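Side-chain contact in alkaline serine protease (Thermobifida fusca, PDB 2PFE), which probably cleaves peptide bonds within proteins as a secreted, chymotrypsin-like serine endopeptidase of the alpha-lytic protease type, this chain being the mature protease domain: residues F168-P171 with I172-L176. Sequence-based numbering, arbitrary orientation.
Sequences FFQP and INPLL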
# COMPACT_ATOMS: atom_id res chain seq x y z
N PHE A 168 -3.93 -5.02 -9.03
CA PHE A 168 -5.08 -4.71 -8.20
C PHE A 168 -4.62 -3.96 -6.95
O PHE A 168 -3.63 -4.35 -6.32
CB PHE A 168 -5.79 -6.00 -7.79
CG PHE A 168 -6.38 -6.73 -8.94
CD1 PHE A 168 -5.66 -7.70 -9.63
CD2 PHE A 168 -7.66 -6.43 -9.35
CE1 PHE A 168 -6.25 -8.38 -10.72
CE2 PHE A 168 -8.26 -7.10 -10.41
CZ PHE A 168 -7.56 -8.04 -11.11
N PHE A 169 -5.38 -2.95 -6.55
CA PHE A 169 -5.18 -2.30 -5.27
C PHE A 169 -6.38 -2.39 -4.33
O PHE A 169 -7.52 -2.40 -4.77
CB PHE A 169 -4.61 -0.86 -5.41
CG PHE A 169 -5.56 0.20 -5.93
CD1 PHE A 169 -6.53 0.75 -5.09
CD2 PHE A 169 -5.37 0.77 -7.21
CE1 PHE A 169 -7.33 1.80 -5.53
CE2 PHE A 169 -6.16 1.81 -7.65
CZ PHE A 169 -7.14 2.35 -6.80
N GLN A 170 -6.06 -2.44 -3.03
CA GLN A 170 -7.04 -2.32 -1.96
C GLN A 170 -7.24 -0.82 -1.75
O GLN A 170 -6.30 -0.14 -1.38
CB GLN A 170 -6.46 -3.00 -0.71
CG GLN A 170 -7.04 -2.54 0.61
CD GLN A 170 -8.51 -2.92 0.76
OE1 GLN A 170 -9.38 -2.04 0.86
NE2 GLN A 170 -8.79 -4.22 0.75
N PRO A 171 -8.44 -0.28 -2.01
CA PRO A 171 -8.70 1.14 -1.78
C PRO A 171 -8.36 1.58 -0.34
O PRO A 171 -8.54 0.81 0.63
CB PRO A 171 -10.20 1.29 -2.11
CG PRO A 171 -10.43 0.19 -3.11
CD PRO A 171 -9.62 -0.97 -2.58
N ILE A 172 -7.83 2.78 -0.23
CA ILE A 172 -7.29 3.24 1.05
C ILE A 172 -8.35 3.65 2.06
O ILE A 172 -8.20 3.37 3.25
CB ILE A 172 -6.24 4.37 0.87
CG1 ILE A 172 -5.52 4.70 2.20
CG2 ILE A 172 -6.85 5.65 0.28
CD1 ILE A 172 -4.74 3.54 2.80
N ASN A 173 -9.42 4.27 1.59
CA ASN A 173 -10.41 4.75 2.53
C ASN A 173 -11.10 3.66 3.37
O ASN A 173 -11.29 3.86 4.57
CB ASN A 173 -11.39 5.70 1.84
CG ASN A 173 -10.76 7.05 1.53
OD1 ASN A 173 -9.80 7.48 2.18
ND2 ASN A 173 -11.29 7.71 0.52
N PRO A 174 -11.48 2.51 2.75
CA PRO A 174 -11.98 1.41 3.57
C PRO A 174 -10.97 0.91 4.61
O PRO A 174 -11.37 0.48 5.69
CB PRO A 174 -12.27 0.31 2.54
CG PRO A 174 -12.57 1.05 1.30
CD PRO A 174 -11.59 2.19 1.32
N LEU A 175 -9.68 0.96 4.28
CA LEU A 175 -8.63 0.50 5.18
C LEU A 175 -8.55 1.46 6.39
O LEU A 175 -8.54 1.03 7.55
CB LEU A 175 -7.29 0.43 4.42
CG LEU A 175 -6.06 -0.09 5.18
CD1 LEU A 175 -5.01 -0.58 4.18
CD2 LEU A 175 -5.47 0.95 6.10
N LEU A 176 -8.55 2.76 6.12
CA LEU A 176 -8.45 3.74 7.20
C LEU A 176 -9.67 3.63 8.10
O LEU A 176 -9.57 3.69 9.33
CB LEU A 176 -8.34 5.17 6.65
CG LEU A 176 -7.18 5.43 5.70
CD1 LEU A 176 -7.38 6.80 5.05
CD2 LEU A 176 -5.87 5.35 6.49
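P171 and P174 meet in a local, apolar contact at a strand-to-helix junction, where strand 164-171 of the second barrel runs directly into the C-terminal helix 172-179. The axes of the two short segments make an angle of 43°, so the chain keeps much of its heading as it changes conformation.

The closest side-chain approach is P171 CB to P174 CD, 3.8 Å, between residues three apart, across the junction. P174, as a proline, has no N-H to offer, and its CD lies 3.4 Å from P171 O instead. The next amide does not replace it: L175 N is 3.8 Å from P171 O, and L175 CB is 4.0 Å from the same oxygen. P171 O is thus shielded mainly by carbon on the helix side, a buried carbonyl oxygen with no polar partner in the model. Regular helical bonding is in place one residue later, with L176 N donating to I172 O at 3.0 Å.

Q170 passes alongside P174, the two side chains running in opposite senses. Its CG is anti to the backbone N (chi1 157°), and the bend at chi2 (66°) turns the chain. I172 CB points away from the strand, and the side chain touches A150 and S88.

M60 of strand 60-65, in the other sheet, touches Q170, P174 and L175, and the Q170 side chain lies about 4 Å from that of D59, the predicted charge-relay aspartate. This strand-to-helix passage at the interface of two beta-barrels is typical of the chymotrypsin fold, whose last barrel strand leads into a C-terminal helix.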